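Local coordinates for flagellar protein FlgA (Thermotoga maritima, PDB 3FRN) that probably acts as a periplasmic chaperone in assembly of the P-ring of the flagellar basal body, at residues E9-S14 with D21-E26; K32-L37 with R47-T52; R150-G155 with E160-L165. One frame throughout, in Å; residues are numbered along the deposited sequence. Where two conformers were deposited one is given.

Interaction 1: residues E9-S14 with D21-E26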
# COMPACT_ATOMS: atom_id res chain seq x y z
N GLU A 9 -5.31 -20.39 14.44
CA GLU A 9 -5.02 -19.60 13.25
C GLU A 9 -6.12 -18.57 13.02
O GLU A 9 -5.84 -17.38 12.84
CB GLU A 9 -4.87 -20.50 12.02
CG GLU A 9 -4.58 -19.75 10.73
CD GLU A 9 -4.76 -20.64 9.52
OE1 GLU A 9 -3.84 -20.68 8.67
OE2 GLU A 9 -5.81 -21.31 9.41
N THR A 10 -7.36 -19.04 13.00
CA THR A 10 -8.52 -18.17 12.85
C THR A 10 -9.61 -18.53 13.87
O THR A 10 -9.60 -19.61 14.47
CB THR A 10 -9.13 -18.23 11.42
OG1 THR A 10 -9.69 -19.53 11.18
CG2 THR A 10 -8.08 -17.91 10.32
N LEU A 11 -10.56 -17.61 14.04
CA LEU A 11 -11.72 -17.84 14.90
C LEU A 11 -12.94 -17.11 14.35
O LEU A 11 -12.89 -15.92 14.07
CB LEU A 11 -11.42 -17.37 16.33
CG LEU A 11 -12.59 -17.33 17.31
CD1 LEU A 11 -13.14 -18.72 17.58
CD2 LEU A 11 -12.19 -16.65 18.58
N LEU A 12 -14.05 -17.83 14.18
CA LEU A 12 -15.32 -17.21 13.87
C LEU A 12 -16.07 -16.94 15.17
O LEU A 12 -16.37 -17.86 15.93
CB LEU A 12 -16.16 -18.09 12.94
CG LEU A 12 -17.58 -17.54 12.74
CD1 LEU A 12 -17.84 -17.22 11.27
CD2 LEU A 12 -18.65 -18.48 13.31
N ALA A 13 -16.38 -15.67 15.42
CA ALA A 13 -16.98 -15.29 16.69
C ALA A 13 -18.31 -14.56 16.52
O ALA A 13 -18.76 -14.28 15.41
CB ALA A 13 -16.00 -14.42 17.50
N SER A 14 -18.93 -14.28 17.66
CA SER A 14 -20.17 -13.51 17.70
C SER A 14 -19.92 -12.27 18.57
O SER A 14 -18.93 -12.23 19.32
CB SER A 14 -21.31 -14.37 18.25
OG SER A 14 -20.92 -15.02 19.45
N ASP A 21 -9.04 -18.12 26.18
CA ASP A 21 -9.49 -19.49 25.89
C ASP A 21 -10.04 -19.66 24.47
O ASP A 21 -9.92 -20.74 23.88
CB ASP A 21 -10.56 -19.94 26.89
CG ASP A 21 -10.92 -21.41 26.75
OD1 ASP A 21 -12.12 -21.71 26.58
OD2 ASP A 21 -10.01 -22.27 26.79
N ASP A 22 -10.64 -18.59 23.94
CA ASP A 22 -11.22 -18.59 22.60
C ASP A 22 -10.16 -18.70 21.49
O ASP A 22 -10.43 -19.29 20.44
CB ASP A 22 -12.06 -17.33 22.37
CG ASP A 22 -13.23 -17.21 23.33
OD1 ASP A 22 -13.82 -18.26 23.68
OD2 ASP A 22 -13.57 -16.08 23.74
N ILE A 23 -8.97 -18.16 21.74
CA ILE A 23 -7.90 -18.18 20.73
C ILE A 23 -6.74 -19.13 21.03
O ILE A 23 -5.68 -19.00 20.44
CB ILE A 23 -7.33 -16.77 20.47
CG1 ILE A 23 -6.68 -16.21 21.73
CG2 ILE A 23 -8.42 -15.84 19.95
CD1 ILE A 23 -6.29 -14.77 21.60
N THR A 24 -6.95 -20.06 21.96
CA THR A 24 -5.94 -21.08 22.24
C THR A 24 -6.47 -22.48 21.96
O THR A 24 -7.68 -22.72 22.05
CB THR A 24 -5.40 -21.01 23.70
OG1 THR A 24 -6.49 -21.02 24.63
CG2 THR A 24 -4.56 -19.76 23.90
N ILE A 25 -5.57 -23.40 21.61
CA ILE A 25 -5.94 -24.78 21.34
C ILE A 25 -6.27 -25.54 22.63
O ILE A 25 -7.23 -26.31 22.68
CB ILE A 25 -4.85 -25.50 20.50
CG1 ILE A 25 -4.72 -24.83 19.13
CG2 ILE A 25 -5.17 -26.99 20.33
CD1 ILE A 25 -3.74 -25.49 18.18
N GLU A 26 -5.48 -25.31 23.68
CA GLU A 26 -5.74 -25.92 24.99
C GLU A 26 -6.74 -25.12 25.82
O GLU A 26 -6.90 -23.91 25.63
CB GLU A 26 -4.44 -26.14 25.78
CG GLU A 26 -3.50 -24.95 25.80
CD GLU A 26 -2.36 -25.08 24.79
OE1 GLU A 26 -2.45 -24.48 23.70
OE2 GLU A 26 -1.39 -25.80 25.09
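Leu11 reaches residues 21-26 because its CG stands trans to the backbone N (chi1 171°), which carries the isobutyl end off strand 10-13 and over the turn at Asp22 and Ile23. On the other side, Ile23 has CG1 held between its own N and carbonyl carbon (chi1 63°); this leaves the CG2 branch facing Leu11 while CD1 runs off in another direction.

The contact is carried mainly by one methyl group, CD2. Leu11 CD2 lies 3.7 Å from the carbonyl Asp22 O and 3.9 Å from Asp22 CB, so it rests on the backbone and the aliphatic root of the aspartate. The same CD2 meets Ile23 CG2 at 4.1 Å, an ordinary van der Waals approach. Leu11 CD1 trails behind, at 4.0 Å from Asp22 O. These distances describe methyl packing, with the leucine slanting past the aspartate.

The setting is the FlgA N-terminal domain-like region. Strand 10-13 is an outermost strand of a three-stranded mixed sheet, running parallel to strand 65-69, and Leu11 is tied to Arg66 and Thr68 through its backbone. Residues 21-26 belong to the loop that follows strand 16-18, beginning with the end of a 3-10 turn. Leu18 of strand 16-18 touches both Leu11 and Ile23, adding a third apolar side chain to this junction.

The polar atoms of the turn have partners of their own. Asp22 OD2 accepts from Phe19 N, and Asp22 O, against which the methyl rests, also accepts from Lys8 NZ. Farther along, Thr24 OG1 donates to Glu26 O at 3.1 Å, with a C=O...donor angle of 162°, tying the Thr24 side chain to the backbone two residues farther on.

Interaction 2: residues K32-L37 with R47-T52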
# COMPACT_ATOMS: atom_id res chain seq x y z
N LYS A 32 -10.52 -12.29 32.12
CA LYS A 32 -10.16 -10.94 31.71
C LYS A 32 -10.51 -10.65 30.25
O LYS A 32 -10.34 -11.50 29.37
CB LYS A 32 -8.69 -10.62 32.02
CG LYS A 32 -7.72 -10.69 30.86
CD LYS A 32 -6.70 -9.56 30.95
CE LYS A 32 -5.91 -9.61 32.24
NZ LYS A 32 -5.12 -8.37 32.46
N ASN A 33 -11.03 -9.45 30.02
CA ASN A 33 -11.45 -8.98 28.70
C ASN A 33 -10.25 -8.69 27.82
O ASN A 33 -9.40 -7.86 28.15
CB ASN A 33 -12.37 -7.75 28.86
CG ASN A 33 -12.55 -6.95 27.56
OD1 ASN A 33 -12.47 -5.72 27.57
ND2 ASN A 33 -12.81 -7.64 26.45
N LEU A 34 -10.17 -9.40 26.70
CA LEU A 34 -9.07 -9.24 25.76
C LEU A 34 -9.45 -8.23 24.68
O LEU A 34 -8.72 -7.27 24.43
CB LEU A 34 -8.69 -10.59 25.14
CG LEU A 34 -7.42 -10.75 24.30
CD1 LEU A 34 -6.18 -10.46 25.12
CD2 LEU A 34 -7.37 -12.15 23.75
N MET A 35 -10.60 -8.46 24.04
CA MET A 35 -11.11 -7.58 23.00
C MET A 35 -12.63 -7.44 23.14
O MET A 35 -13.29 -8.34 23.66
CB MET A 35 -10.80 -8.14 21.60
CG MET A 35 -9.32 -8.32 21.24
SD MET A 35 -8.60 -7.08 20.15
CE MET A 35 -7.78 -8.16 19.01
N ILE A 36 -13.15 -6.31 22.68
CA ILE A 36 -14.60 -6.10 22.55
C ILE A 36 -14.97 -6.44 21.12
O ILE A 36 -14.56 -5.75 20.20
CB ILE A 36 -14.99 -4.61 22.82
CG1 ILE A 36 -14.48 -4.16 24.20
CG2 ILE A 36 -16.50 -4.41 22.71
CD1 ILE A 36 -14.97 -5.00 25.35
N LEU A 37 -15.73 -7.51 20.93
CA LEU A 37 -16.03 -8.02 19.60
C LEU A 37 -17.32 -7.40 19.04
O LEU A 37 -18.40 -7.61 19.59
CB LEU A 37 -16.15 -9.54 19.67
CG LEU A 37 -14.99 -10.49 19.36
CD1 LEU A 37 -13.63 -9.96 19.70
CD2 LEU A 37 -15.25 -11.81 20.05
N ARG A 47 0.91 -10.49 19.09
CA ARG A 47 1.80 -10.89 20.17
C ARG A 47 2.04 -9.74 21.13
O ARG A 47 2.26 -9.96 22.32
CB ARG A 47 3.15 -11.35 19.61
CG ARG A 47 3.07 -12.54 18.68
CD ARG A 47 2.39 -13.70 19.36
NE ARG A 47 2.28 -14.85 18.47
CZ ARG A 47 3.08 -15.91 18.51
NH1 ARG A 47 2.89 -16.90 17.65
NH2 ARG A 47 4.06 -15.97 19.40
N ASP A 48 2.03 -8.52 20.59
CA ASP A 48 2.19 -7.31 21.39
C ASP A 48 0.98 -7.09 22.31
O ASP A 48 1.13 -6.57 23.42
CB ASP A 48 2.41 -6.09 20.49
CG ASP A 48 3.17 -4.97 21.19
OD1 ASP A 48 2.95 -3.80 20.80
OD2 ASP A 48 3.99 -5.25 22.10
N LEU A 49 -0.20 -7.49 21.85
CA LEU A 49 -1.39 -7.48 22.70
C LEU A 49 -1.25 -8.52 23.81
O LEU A 49 -1.53 -8.25 24.98
CB LEU A 49 -2.66 -7.75 21.88
CG LEU A 49 -3.97 -7.51 22.63
CD1 LEU A 49 -4.11 -6.04 23.01
CD2 LEU A 49 -5.16 -7.96 21.82
N LEU A 50 -0.78 -9.71 23.43
CA LEU A 50 -0.65 -10.81 24.38
C LEU A 50 0.45 -10.56 25.40
O LEU A 50 0.32 -10.98 26.55
CB LEU A 50 -0.46 -12.15 23.66
CG LEU A 50 -1.69 -12.65 22.87
CD1 LEU A 50 -1.33 -13.77 21.90
CD2 LEU A 50 -2.82 -13.08 23.82
N ARG A 51 1.52 -9.88 24.99
CA ARG A 51 2.62 -9.52 25.91
C ARG A 51 2.13 -8.51 26.94
O ARG A 51 2.58 -8.51 28.08
CB ARG A 51 3.83 -8.97 25.13
CG ARG A 51 5.05 -8.61 26.00
CD ARG A 51 6.10 -7.81 25.19
NE ARG A 51 7.21 -7.31 26.04
CZ ARG A 51 8.15 -6.43 25.62
NH1 ARG A 51 8.11 -5.97 24.36
NH2 ARG A 51 9.12 -6.02 26.45
N THR A 52 1.18 -7.66 26.55
CA THR A 52 0.59 -6.66 27.44
C THR A 52 -0.41 -7.27 28.42
O THR A 52 -0.33 -7.02 29.63
CB THR A 52 -0.13 -5.55 26.64
OG1 THR A 52 0.67 -5.16 25.52
CG2 THR A 52 -0.38 -4.33 27.53
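Met35 and Leu49 meet at an angle, the thioether end of one lying across a methyl branch of the other, where a β-strand packs against a short helix. Both elements belong to the FlgA N-terminal domain-like region: strand 35-37 pairs antiparallel with strand 16-18, and residues 47-52 form most of helix 47-53.

Leu49 points from the helix toward residues 32-37. It swings CG away from its backbone N (chi1 -169°), and chi2 then places CD2 at the methionine, where Met35 CE comes to 3.8 Å from Leu49 CD2. The sulfur takes part as well, with Met35 SD at 3.9 Å from the same Leu49 CD2. Bends about chi2 (-103°) and chi3 (-133°) of Met35 turn its end so that sulfur and methyl both border this one branch.

Leu34 makes a looser approach from the neighbouring position. Its CD1 faces two successive residues of the helix, lying 4.3 Å from Leu49 CD2 and 4.5 Å from Leu50 CD2. Leu49 CD2 therefore has Met35 and Leu34 as apolar neighbours, and all four touching residues are buried.

The packing continues beyond the two segments: Val45 of strand 42-45 touches Met35 and Leu50, and Phe54 lies against Leu34. The polar side chain of Thr52 turns back on its own helix instead, where Thr52 OG1 donates to Asp48 O at 2.6 Å.

Interaction 3: residues R150-G155 with E160-L165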
# COMPACT_ATOMS: atom_id res chain seq x y z
N ARG A 150 16.19 -9.16 -11.43
CA ARG A 150 17.64 -9.02 -11.56
C ARG A 150 18.10 -7.59 -11.34
O ARG A 150 17.30 -6.66 -11.37
CB ARG A 150 18.10 -9.53 -12.93
CG ARG A 150 17.43 -8.83 -14.10
CD ARG A 150 17.46 -9.68 -15.38
NE ARG A 150 18.81 -10.07 -15.80
CZ ARG A 150 19.70 -9.26 -16.38
NH1 ARG A 150 19.42 -7.98 -16.61
NH2 ARG A 150 20.89 -9.75 -16.74
N ASN A 151 19.40 -7.42 -11.10
CA ASN A 151 20.00 -6.10 -10.91
C ASN A 151 19.96 -5.27 -12.18
O ASN A 151 20.17 -5.79 -13.28
CB ASN A 151 21.45 -6.22 -10.43
CG ASN A 151 21.58 -6.98 -9.13
OD1 ASN A 151 20.58 -7.36 -8.52
ND2 ASN A 151 22.81 -7.21 -8.70
N ILE A 152 19.69 -3.98 -12.03
CA ILE A 152 19.62 -3.07 -13.15
C ILE A 152 20.40 -1.79 -12.84
O ILE A 152 20.60 -1.46 -11.67
CB ILE A 152 18.15 -2.71 -13.51
CG1 ILE A 152 17.48 -2.00 -12.34
CG2 ILE A 152 17.37 -3.97 -13.94
CD1 ILE A 152 16.21 -1.31 -12.70
N ASN A 153 20.84 -1.09 -13.88
CA ASN A 153 21.72 0.06 -13.71
C ASN A 153 21.04 1.35 -14.19
O ASN A 153 19.97 1.31 -14.81
CB ASN A 153 23.04 -0.18 -14.46
CG ASN A 153 24.23 0.56 -13.83
OD1 ASN A 153 24.09 1.32 -12.88
ND2 ASN A 153 25.42 0.34 -14.40
N VAL A 154 21.66 2.48 -13.87
CA VAL A 154 21.23 3.79 -14.35
C VAL A 154 21.20 3.74 -15.87
O VAL A 154 22.18 3.34 -16.50
CB VAL A 154 22.21 4.90 -13.89
CG1 VAL A 154 21.80 6.26 -14.41
CG2 VAL A 154 22.33 4.91 -12.38
N GLY A 155 20.06 4.11 -16.45
CA GLY A 155 19.94 4.14 -17.91
C GLY A 155 19.44 2.87 -18.57
O GLY A 155 19.13 2.87 -19.75
N GLU A 160 10.44 -7.13 -20.01
CA GLU A 160 9.61 -8.14 -19.33
C GLU A 160 10.42 -9.18 -18.55
O GLU A 160 9.93 -9.76 -17.59
CB GLU A 160 8.69 -8.84 -20.33
CG GLU A 160 7.86 -7.90 -21.19
CD GLU A 160 6.74 -8.59 -21.94
OE1 GLU A 160 5.58 -8.15 -21.80
OE2 GLU A 160 7.01 -9.58 -22.66
N GLU A 161 11.66 -9.38 -18.98
CA GLU A 161 12.57 -10.34 -18.35
C GLU A 161 13.16 -9.82 -17.04
O GLU A 161 13.69 -10.60 -16.24
CB GLU A 161 13.70 -10.70 -19.31
CG GLU A 161 14.10 -12.16 -19.26
CD GLU A 161 13.04 -13.09 -19.82
OE1 GLU A 161 12.94 -14.24 -19.34
OE2 GLU A 161 12.30 -12.67 -20.74
N ASP A 162 13.07 -8.51 -16.82
CA ASP A 162 13.67 -7.90 -15.65
C ASP A 162 12.74 -7.98 -14.45
O ASP A 162 13.18 -7.88 -13.30
CB ASP A 162 14.05 -6.44 -15.94
CG ASP A 162 14.96 -6.28 -17.16
OD1 ASP A 162 15.43 -7.30 -17.71
OD2 ASP A 162 15.21 -5.13 -17.56
N VAL A 163 11.45 -8.15 -14.71
CA VAL A 163 10.45 -7.99 -13.65
C VAL A 163 9.50 -9.18 -13.48
O VAL A 163 9.18 -9.89 -14.44
CB VAL A 163 9.63 -6.68 -13.81
CG1 VAL A 163 10.52 -5.45 -13.60
CG2 VAL A 163 8.94 -6.62 -15.17
N ARG A 164 9.08 -9.39 -12.24
CA ARG A 164 8.01 -10.31 -11.93
C ARG A 164 6.98 -9.61 -11.05
O ARG A 164 7.18 -8.47 -10.62
CB ARG A 164 8.54 -11.57 -11.24
CG ARG A 164 9.12 -11.32 -9.86
CD ARG A 164 9.48 -12.61 -9.14
NE ARG A 164 10.27 -12.32 -7.94
CZ ARG A 164 11.60 -12.31 -7.90
NH1 ARG A 164 12.30 -12.60 -8.98
NH2 ARG A 164 12.22 -12.02 -6.77
N LEU A 165 5.88 -10.30 -10.78
CA LEU A 165 4.80 -9.78 -9.97
C LEU A 165 4.83 -10.48 -8.61
O LEU A 165 5.00 -11.70 -8.53
CB LEU A 165 3.47 -10.04 -10.68
CG LEU A 165 2.38 -8.97 -10.66
CD1 LEU A 165 2.72 -7.79 -11.57
CD2 LEU A 165 1.07 -9.60 -11.09
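Glu161, the first residue of 160-165 to meet Arg150, does so through its backbone: Arg150 CD lies 4.0 Å from Glu161 O, while the glutamate side chain leads away from the arginine.

At Asp162 the approach is closest. The Arg150 chain runs slantwise across it, with Arg150 CG 4.2 Å from Asp162 CA and Arg150 CD 3.9 Å from Asp162 OD1. A bend at chi3 (-57°) turns the guanidinium back toward the carboxylate, which it meets obliquely, the two planes 32° apart. Arg150 NH1 still remains 4.2 Å from Asp162 OD1, beyond a salt bridge, so any attraction between the charges is probably weaker than in a paired salt bridge. OD1 is buried here without a hydrogen-bonding partner in the model. Asp162 OD2, in contrast, accepts from Lys159 N, a bond that helps fix the carboxylate, and Ile152 CG2 approaches that oxygen at 4.4 Å.

Both segments belong to the SAF domain, part of the P-ring chaperone region of FlgA. The loop 150-155 leaves strand 132-148, and the chain returns as strand 163-169, antiparallel to it. Asp162 joins the two sides by backbone bonding to Lys149.

Val163 then starts the strand, facing away from 150-155, and its side chain packs on Val146 and Leu148. Arg164 follows, its NE forming a salt bridge with Glu166 OE2.

How the interactions relate
Interactions 1 and 2 share the N-terminal domain-like region and touch directly, Ile23 CD1 meeting Leu34 CD2 at 3.6 Å and Ala13 CB meeting Leu37 CD2 at 3.7 Å. Interaction 2 is the fully buried one, wholly apolar between strand and helix; interaction 1 is partly buried, with a leucine methyl against both a backbone carbonyl and an isoleucine. Interaction 3 lies in the SAF region, its centre about 44 Å from the centre of either of the others. It spans the connection between two antiparallel strands, pairs buried with exposed residues, and brings charged groups near one another, whereas the other two rest on van der Waals packing of mainly apolar groups.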